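Protein (chymotrypsin/elastase isoinhibitor 1) (Ascaris suum, PDB 1EAI) inhibits host serine proteinases such as chymotrypsin and elastase, defending the parasitic worm against the proteolytic enzymes of its host. Local coordinates at residues Gly6-Val10 with Lys53-Ala57; Val10-Gly16 with Cys33-Glu39; Cys17-Cys21 with Arg47-Asp51. One frame throughout, in Å; residues are numbered along the deposited sequence.

Overall arrangement
The three contacts tie together one small, helix-free domain of the TIL family, in which five disulfides and short antiparallel strands hold the fold. Contact 2 pairs 10-16 with 33-39 beside the reactive bond Leu31-Met32: the side chain of Cys33 lies about 5 Å from that of Met32. Contacts 1 and 3 lie away from that bond, their centres 9 Å apart, and share the hairpin of strands 46-48 and 54-56. Between them Glu9 OE2 meets Arg48 NH2 at 3.0 Å in a salt bridge. Val10 belongs to both contacts 1 and 2, whose centres are 14 Å apart, whereas contacts 2 and 3 lie on opposite sides of the chain's centre.

Contact 1 of 3, residues Gly6-Val10 with Lys53-Ala57; sequences GPNEV and KCIPA
Asn8 and Cys54 carry this contact, which sets a type II beta turn, Gly6 to Glu9, against strand 54-56 of the C-terminal hairpin in the TIL domain. The direct polar link is one hydrogen bond: Asn8 ND2 gives a proton to Cys54 O at 2.9 Å, with an N-H...O angle of 157°. The acceptor lies in the amide plane of Asn8, but the donor stands above the carbonyl plane of Cys54, 41° out of it. A second link is indirect, through a water that accepts from Cys54 N and donates weakly to Pro7 O.

Van der Waals contact centres on Cys54. With SG anti to its backbone N (chi1 -165°), the sulfur reaches the turn: Cys54 SG comes 3.5 Å from Asn8 O and also packs against Asn8 CB, while Cys54 CB packs 3.6 Å from Pro7 O. The same sulfur forms a disulfide with Cys40, so the turn packs against a cross-linked part of the fold.

Within the turn, the backbone bond from Glu9 N to Gly6 O is weak at 3.3 Å. The side chain of Glu9 adds a second closure, its other oxygen being engaged by Arg48. Gly6 N donates to Glu9 OE1 at 2.8 Å, reaching that oxygen from above the carboxylate plane.

Contact 2 of 3, residues Val10-Gly16 with Cys33-Glu39; sequences VWTECTG and CRRPSCE
The indole of Trp11 lies across the neighbouring strand with Ser37 O over one face, 3.3 Å above the ring plane and offset toward the rim. At its edge sit Cys38 SG, 3.9 Å from Trp11 CE3, and Glu13 OE2, which accepts a weak hydrogen bond from Trp11 NE1. Trp11 CG is anti to the backbone N (chi1 180°), which carries the ring over Ser37. The Arg34 guanidinium has Thr15 O at its edge, in plane.

Beneath the indole, strands 10-12 and 37-39 pair antiparallel: Val10 with Glu39 and Thr12 with Ser37 are hydrogen-bonded pairs, flanking the non-hydrogen-bonded pair Trp11 and Cys38. A separate bridge joins Thr15 and Arg34, its Arg34 N to Thr15 O bond measuring 3.2 Å. Thr15 OG1 also donates to Arg35 O at 2.8 Å, from above the carbonyl plane. Glu39 OE2 accepts from Gly16 N at 3.2 Å, nearly along its C-O axis.

The Cys14-Cys33 disulfide (SG to SG 2.1 Å, chi3 -84°) closes the loop carrying the reactive bond. Covalent and hydrogen-bonded links thus fasten the chain just after Met32, consistent with a binding loop held in a fixed conformation, as in other canonical inhibitors.

Contact 3 of 3, residues Cys17-Cys21 with Arg47-Asp51; sequences CEMKC and RRTND
Glu18 and Arg48 meet in a side-on salt bridge that gives each carboxylate oxygen its own nitrogen. Arg48 NE donates to Glu18 OE1 at 3.2 Å and Arg48 NH2 donates to Glu18 OE2 at 3.2 Å. Both oxygens lie close to the guanidinium plane, yet the two flat groups are turned 48° apart. Consequently NE meets OE1 from above the carboxylate plane, whereas NH2 comes to OE2 on the syn side, only 19° out of plane. The Glu18 chain runs extended beyond CG, while Arg48 bends at chi2 (-76°), turning its head toward the acid. Each group has a further partner: Glu18 OE2 accepts from Cys40 N, and Arg48 NH2 is salt-bridged to Glu9.

In the TIL fold this is where the disulfide-linked loop 17-21 joins the edge of strand 46-48, on the side away from its hairpin partner 54-56. A single backbone bridge pairs Lys20 with Arg48: Arg48 N donates to Met19 O at 3.1 Å, and Cys21 N donates to Arg48 O at 3.3 Å.

Met19 and Arg47 lie side by side, pointing the same way. Bends at chi2 and chi3 of Arg47 fold its guanidinium beside the thioether, leaving Met19 SD 4.1 Å above one face and offset toward the rim. The methyl Met19 CE is 3.7 Å from Arg47 NH1. Lys20 starts away from 47-51, and the bend at chi2 brings its end round so that NZ makes a weak hydrogen bond of 3.3 Å to Thr49 O.

Contact 1 of 3, residues Gly6-Val10 with Lys53-Ala57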
loop_
_atom_site.group_PDB
_atom_site.type_symbol
_atom_site.label_atom_id
_atom_site.label_comp_id
_atom_site.label_asym_id
_atom_site.label_seq_id
_atom_site.Cartn_x
_atom_site.Cartn_y
_atom_site.Cartn_z
ATOM N N GLY C 6 -1.935 17.426 -10.832
ATOM C CA GLY C 6 -2.938 18.099 -11.708
ATOM C C GLY C 6 -3.602 19.284 -10.939
ATOM O O GLY C 6 -3.196 19.607 -9.806
ATOM N N PRO C 7 -4.682 19.876 -11.459
ATOM C CA PRO C 7 -5.391 20.974 -10.797
ATOM C C PRO C 7 -5.902 20.753 -9.397
ATOM O O PRO C 7 -6.470 19.728 -9.118
ATOM C CB PRO C 7 -6.616 21.276 -11.671
ATOM C CG PRO C 7 -6.525 20.531 -12.971
ATOM C CD PRO C 7 -5.364 19.585 -12.808
ATOM N N ASN C 8 -5.568 21.761 -8.540
ATOM C CA ASN C 8 -5.882 21.926 -7.146
ATOM C C ASN C 8 -5.189 20.943 -6.182
ATOM O O ASN C 8 -5.544 20.751 -4.976
ATOM C CB ASN C 8 -7.386 22.022 -6.924
ATOM C CG ASN C 8 -8.230 22.926 -7.805
ATOM O OD1 ASN C 8 -8.026 24.124 -7.828
ATOM N ND2 ASN C 8 -9.214 22.373 -8.507
ATOM N N GLU C 9 -4.226 20.222 -6.709
ATOM C CA GLU C 9 -3.443 19.240 -5.993
ATOM C C GLU C 9 -2.104 19.829 -5.453
ATOM O O GLU C 9 -1.346 20.591 -6.149
ATOM C CB GLU C 9 -3.109 18.114 -6.986
ATOM C CG GLU C 9 -4.286 17.162 -7.278
ATOM C CD GLU C 9 -3.797 15.925 -7.989
ATOM O OE1 GLU C 9 -2.753 15.790 -8.701
ATOM O OE2 GLU C 9 -4.715 15.018 -7.884
ATOM N N VAL C 10 -1.730 19.423 -4.240
ATOM C CA VAL C 10 -0.481 19.978 -3.768
ATOM C C VAL C 10 0.462 18.847 -3.258
ATOM O O VAL C 10 -0.004 17.963 -2.537
ATOM C CB VAL C 10 -0.785 21.028 -2.677
ATOM C CG1 VAL C 10 0.456 21.269 -1.854
ATOM C CG2 VAL C 10 -1.435 22.380 -3.064
ATOM N N LYS C 53 -11.187 13.608 -10.049
ATOM C CA LYS C 53 -10.479 14.876 -9.969
ATOM C C LYS C 53 -10.747 15.640 -8.688
ATOM O O LYS C 53 -11.594 15.290 -7.825
ATOM C CB LYS C 53 -11.089 15.623 -11.040
ATOM C CG LYS C 53 -11.816 14.485 -11.699
ATOM C CD LYS C 53 -11.714 14.656 -13.175
ATOM C CE LYS C 53 -12.172 16.002 -13.680
ATOM N NZ LYS C 53 -12.469 15.878 -15.132
ATOM N N CYS C 54 -10.038 16.729 -8.587
ATOM C CA CYS C 54 -10.046 17.620 -7.418
ATOM C C CYS C 54 -10.772 18.942 -7.726
ATOM O O CYS C 54 -10.332 19.724 -8.580
ATOM C CB CYS C 54 -8.575 17.869 -6.875
ATOM S SG CYS C 54 -8.324 18.580 -5.201
ATOM N N ILE C 55 -11.798 19.267 -6.902
ATOM C CA ILE C 55 -12.565 20.497 -7.080
ATOM C C ILE C 55 -12.959 21.104 -5.750
ATOM O O ILE C 55 -13.077 20.396 -4.756
ATOM C CB ILE C 55 -13.917 20.119 -7.733
ATOM C CG1 ILE C 55 -14.645 19.127 -6.780
ATOM C CG2 ILE C 55 -13.799 19.454 -9.123
ATOM C CD1 ILE C 55 -16.126 19.113 -7.195
ATOM N N PRO C 56 -13.304 22.396 -5.771
ATOM C CA PRO C 56 -13.775 23.069 -4.560
ATOM C C PRO C 56 -15.082 22.496 -4.083
ATOM O O PRO C 56 -15.933 22.158 -4.909
ATOM C CB PRO C 56 -14.018 24.511 -4.927
ATOM C CG PRO C 56 -13.312 24.736 -6.252
ATOM C CD PRO C 56 -13.175 23.363 -6.908
ATOM N N ALA C 57 -15.227 22.394 -2.750
ATOM C CA ALA C 57 -16.440 21.848 -2.168
ATOM C C ALA C 57 -17.770 22.516 -2.640
ATOM O O ALA C 57 -18.843 21.871 -2.717
ATOM C CB ALA C 57 -16.334 21.843 -0.643
HETATM O O HOH W 1 -7.780 17.023 -10.805
#

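Contact 2 of 3, residues Val10-Gly16 with Cys33-Glu39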
loop_
_atom_site.group_PDB
_atom_site.type_symbol
_atom_site.label_atom_id
_atom_site.label_comp_id
_atom_site.label_asym_id
_atom_site.label_seq_id
_atom_site.Cartn_x
_atom_site.Cartn_y
_atom_site.Cartn_z
ATOM N N VAL C 10 -1.730 19.423 -4.240
ATOM C CA VAL C 10 -0.481 19.978 -3.768
ATOM C C VAL C 10 0.462 18.847 -3.258
ATOM O O VAL C 10 -0.004 17.963 -2.537
ATOM C CB VAL C 10 -0.785 21.028 -2.677
ATOM C CG1 VAL C 10 0.456 21.269 -1.854
ATOM C CG2 VAL C 10 -1.435 22.380 -3.064
ATOM N N TRP C 11 1.746 18.800 -3.714
ATOM C CA TRP C 11 2.749 17.781 -3.319
ATOM C C TRP C 11 3.146 17.734 -1.835
ATOM O O TRP C 11 3.674 18.667 -1.288
ATOM C CB TRP C 11 3.974 17.744 -4.315
ATOM C CG TRP C 11 5.053 16.720 -3.956
ATOM C CD1 TRP C 11 6.087 16.827 -3.025
ATOM C CD2 TRP C 11 5.038 15.319 -4.312
ATOM N NE1 TRP C 11 6.704 15.563 -2.815
ATOM C CE2 TRP C 11 6.109 14.657 -3.641
ATOM C CE3 TRP C 11 4.210 14.607 -5.121
ATOM C CZ2 TRP C 11 6.430 13.332 -3.839
ATOM C CZ3 TRP C 11 4.517 13.255 -5.322
ATOM C CH2 TRP C 11 5.627 12.630 -4.719
ATOM N N THR C 12 2.905 16.641 -1.088
ATOM C CA THR C 12 3.387 16.607 0.325
ATOM C C THR C 12 4.160 15.279 0.598
ATOM O O THR C 12 3.873 14.175 -0.011
ATOM C CB THR C 12 2.247 16.778 1.392
ATOM O OG1 THR C 12 2.675 16.760 2.767
ATOM C CG2 THR C 12 1.237 15.678 1.270
ATOM N N GLU C 13 5.067 15.384 1.572
ATOM C CA GLU C 13 5.827 14.277 2.084
ATOM C C GLU C 13 5.112 13.585 3.215
ATOM O O GLU C 13 5.503 12.490 3.570
ATOM C CB GLU C 13 7.127 14.777 2.698
ATOM C CG GLU C 13 8.039 15.428 1.653
ATOM C CD GLU C 13 8.604 14.445 0.671
ATOM O OE1 GLU C 13 8.606 13.235 0.873
ATOM O OE2 GLU C 13 9.080 15.048 -0.414
ATOM N N CYS C 14 4.207 14.306 3.917
ATOM C CA CYS C 14 3.337 13.790 4.985
ATOM C C CYS C 14 1.862 13.891 4.563
ATOM O O CYS C 14 1.211 14.935 4.756
ATOM C CB CYS C 14 3.549 14.443 6.361
ATOM S SG CYS C 14 2.441 13.804 7.662
ATOM N N THR C 15 1.353 12.851 3.933
ATOM C CA THR C 15 -0.026 12.809 3.461
ATOM C C THR C 15 -1.097 12.534 4.573
ATOM O O THR C 15 -0.835 11.767 5.484
ATOM C CB THR C 15 0.111 11.691 2.385
ATOM O OG1 THR C 15 0.744 12.238 1.216
ATOM C CG2 THR C 15 -1.223 11.118 1.926
ATOM N N GLY C 16 -2.389 13.016 4.502
ATOM C CA GLY C 16 -3.439 12.725 5.499
ATOM C C GLY C 16 -4.673 12.092 4.868
ATOM O O GLY C 16 -4.487 11.188 4.121
ATOM N N CYS C 33 1.394 9.959 9.453
ATOM C CA CYS C 33 1.648 10.234 8.025
ATOM C C CYS C 33 1.582 9.027 7.113
ATOM O O CYS C 33 2.104 7.964 7.441
ATOM C CB CYS C 33 3.033 10.743 7.805
ATOM S SG CYS C 33 3.325 12.254 8.765
ATOM N N ARG C 34 0.977 9.224 5.937
ATOM C CA ARG C 34 0.889 8.324 4.807
ATOM C C ARG C 34 1.985 8.724 3.796
ATOM O O ARG C 34 2.677 9.783 3.925
ATOM C CB ARG C 34 -0.503 8.356 4.234
ATOM C CG ARG C 34 -1.505 7.750 5.193
ATOM C CD ARG C 34 -2.919 8.382 5.143
ATOM N NE ARG C 34 -3.803 7.980 6.271
ATOM C CZ ARG C 34 -3.980 8.634 7.478
ATOM N NH1 ARG C 34 -3.388 9.827 7.829
ATOM N NH2 ARG C 34 -4.793 8.017 8.367
ATOM N N ARG C 35 2.158 7.872 2.792
ATOM C CA ARG C 35 3.178 8.036 1.741
ATOM C C ARG C 35 3.004 9.317 0.973
ATOM O O ARG C 35 1.897 9.718 0.708
ATOM C CB ARG C 35 3.008 6.943 0.707
ATOM C CG ARG C 35 2.889 5.540 1.274
ATOM C CD ARG C 35 4.199 5.028 1.929
ATOM N NE ARG C 35 4.281 3.552 2.171
ATOM C CZ ARG C 35 5.082 2.616 1.574
ATOM N NH1 ARG C 35 5.989 2.888 0.613
ATOM N NH2 ARG C 35 4.966 1.325 1.952
ATOM N N PRO C 36 4.092 9.879 0.493
ATOM C CA PRO C 36 4.112 11.141 -0.250
ATOM C C PRO C 36 3.288 11.118 -1.468
ATOM O O PRO C 36 3.221 10.037 -2.032
ATOM C CB PRO C 36 5.549 11.440 -0.580
ATOM C CG PRO C 36 6.302 10.695 0.521
ATOM C CD PRO C 36 5.445 9.489 0.927
ATOM N N SER C 37 2.625 12.261 -1.812
ATOM C CA SER C 37 1.713 12.266 -2.903
ATOM C C SER C 37 1.229 13.672 -3.364
ATOM O O SER C 37 1.640 14.701 -2.813
ATOM C CB SER C 37 0.597 11.326 -2.487
ATOM O OG SER C 37 -0.393 11.956 -1.710
ATOM N N CYS C 38 0.446 13.723 -4.458
ATOM C CA CYS C 38 -0.186 14.897 -5.036
ATOM C C CYS C 38 -1.518 14.885 -4.363
ATOM O O CYS C 38 -2.322 13.964 -4.640
ATOM C CB CYS C 38 -0.315 14.721 -6.562
ATOM S SG CYS C 38 1.138 15.316 -7.462
ATOM N N GLU C 39 -1.627 15.633 -3.256
ATOM C CA GLU C 39 -2.849 15.612 -2.410
ATOM C C GLU C 39 -4.001 16.668 -2.690
ATOM O O GLU C 39 -3.716 17.834 -3.067
ATOM C CB GLU C 39 -2.297 15.694 -0.960
ATOM C CG GLU C 39 -3.315 15.686 0.197
ATOM C CD GLU C 39 -2.804 16.331 1.487
ATOM O OE1 GLU C 39 -2.255 17.450 1.590
ATOM O OE2 GLU C 39 -2.895 15.518 2.493
HETATM O O HOH W 2 5.229 10.104 4.756
HETATM O O HOH W 3 -1.057 16.983 4.898
#

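Contact 3 of 3, residues Cys17-Cys21 with Arg47-Asp51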
loop_
_atom_site.group_PDB
_atom_site.type_symbol
_atom_site.label_atom_id
_atom_site.label_comp_id
_atom_site.label_asym_id
_atom_site.label_seq_id
_atom_site.Cartn_x
_atom_site.Cartn_y
_atom_site.Cartn_z
ATOM N N CYS C 17 -5.938 12.463 5.192
ATOM C CA CYS C 17 -7.072 11.830 4.520
ATOM C C CYS C 17 -7.788 12.795 3.591
ATOM O O CYS C 17 -7.748 13.981 3.806
ATOM C CB CYS C 17 -8.087 11.191 5.498
ATOM S SG CYS C 17 -7.334 10.182 6.811
ATOM N N GLU C 18 -8.371 12.258 2.536
ATOM C CA GLU C 18 -9.138 12.844 1.451
ATOM C C GLU C 18 -10.652 12.551 1.585
ATOM O O GLU C 18 -11.066 11.511 2.160
ATOM C CB GLU C 18 -8.609 12.340 0.071
ATOM C CG GLU C 18 -7.162 12.704 -0.370
ATOM C CD GLU C 18 -6.908 12.480 -1.863
ATOM O OE1 GLU C 18 -7.503 11.660 -2.529
ATOM O OE2 GLU C 18 -5.982 13.207 -2.452
ATOM N N MET C 19 -11.580 13.424 1.040
ATOM C CA MET C 19 -13.037 13.197 1.177
ATOM C C MET C 19 -13.768 13.304 -0.179
ATOM O O MET C 19 -13.380 14.177 -0.991
ATOM C CB MET C 19 -13.652 14.288 2.061
ATOM C CG MET C 19 -13.265 14.246 3.548
ATOM S SD MET C 19 -13.863 15.653 4.566
ATOM C CE MET C 19 -15.635 15.244 4.603
ATOM N N LYS C 20 -14.734 12.406 -0.493
ATOM C CA LYS C 20 -15.459 12.597 -1.765
ATOM C C LYS C 20 -16.622 13.586 -1.521
ATOM O O LYS C 20 -17.012 13.852 -0.369
ATOM C CB LYS C 20 -16.290 11.400 -2.126
ATOM C CG LYS C 20 -15.590 10.123 -2.463
ATOM C CD LYS C 20 -15.238 10.019 -3.923
ATOM C CE LYS C 20 -14.745 8.626 -4.337
ATOM N NZ LYS C 20 -14.091 8.526 -5.699
ATOM N N CYS C 21 -17.261 14.096 -2.588
ATOM C CA CYS C 21 -18.432 14.951 -2.353
ATOM C C CYS C 21 -19.478 14.106 -1.644
ATOM O O CYS C 21 -19.785 13.015 -2.154
ATOM C CB CYS C 21 -19.108 15.367 -3.669
ATOM S SG CYS C 21 -18.311 16.627 -4.649
ATOM N N ARG C 47 -12.517 18.715 -2.708
ATOM C CA ARG C 47 -13.101 17.343 -2.590
ATOM C C ARG C 47 -12.835 16.541 -3.888
ATOM O O ARG C 47 -12.546 17.145 -4.934
ATOM C CB ARG C 47 -14.643 17.326 -2.503
ATOM C CG ARG C 47 -15.348 17.916 -1.300
ATOM C CD ARG C 47 -15.270 17.032 -0.059
ATOM N NE ARG C 47 -14.777 18.029 0.798
ATOM C CZ ARG C 47 -15.298 18.561 1.834
ATOM N NH1 ARG C 47 -16.388 18.059 2.339
ATOM N NH2 ARG C 47 -14.639 19.594 2.356
ATOM N N ARG C 48 -12.939 15.209 -3.838
ATOM C CA ARG C 48 -12.763 14.332 -5.036
ATOM C C ARG C 48 -14.100 13.953 -5.729
ATOM O O ARG C 48 -15.095 13.660 -5.030
ATOM C CB ARG C 48 -12.115 12.982 -4.671
ATOM C CG ARG C 48 -10.605 13.004 -4.421
ATOM C CD ARG C 48 -9.667 13.092 -5.632
ATOM N NE ARG C 48 -8.253 13.188 -5.236
ATOM C CZ ARG C 48 -7.277 13.618 -6.041
ATOM N NH1 ARG C 48 -7.558 14.001 -7.301
ATOM N NH2 ARG C 48 -6.002 13.648 -5.595
ATOM N N THR C 49 -14.117 13.931 -7.086
ATOM C CA THR C 49 -15.249 13.455 -7.877
ATOM C C THR C 49 -15.228 11.924 -7.990
ATOM O O THR C 49 -14.285 11.273 -7.563
ATOM C CB THR C 49 -15.341 14.089 -9.272
ATOM O OG1 THR C 49 -14.346 13.626 -10.194
ATOM C CG2 THR C 49 -15.143 15.579 -9.097
ATOM N N ASN C 50 -16.229 11.339 -8.662
ATOM C CA ASN C 50 -16.307 9.882 -8.829
ATOM C C ASN C 50 -15.306 9.238 -9.759
ATOM O O ASN C 50 -15.048 8.074 -9.663
ATOM C CB ASN C 50 -17.745 9.399 -9.104
ATOM C CG ASN C 50 -18.634 9.648 -7.872
ATOM O OD1 ASN C 50 -18.303 9.253 -6.726
ATOM N ND2 ASN C 50 -19.743 10.381 -8.078
ATOM N N ASP C 51 -14.891 10.075 -10.645
ATOM C CA ASP C 51 -13.996 10.133 -11.756
ATOM C C ASP C 51 -12.562 10.488 -11.331
ATOM O O ASP C 51 -11.678 10.602 -12.142
ATOM C CB ASP C 51 -14.573 11.515 -12.029
ATOM C CG ASP C 51 -14.630 12.031 -13.397
ATOM O OD1 ASP C 51 -14.434 11.356 -14.401
ATOM O OD2 ASP C 51 -14.986 13.307 -13.336
#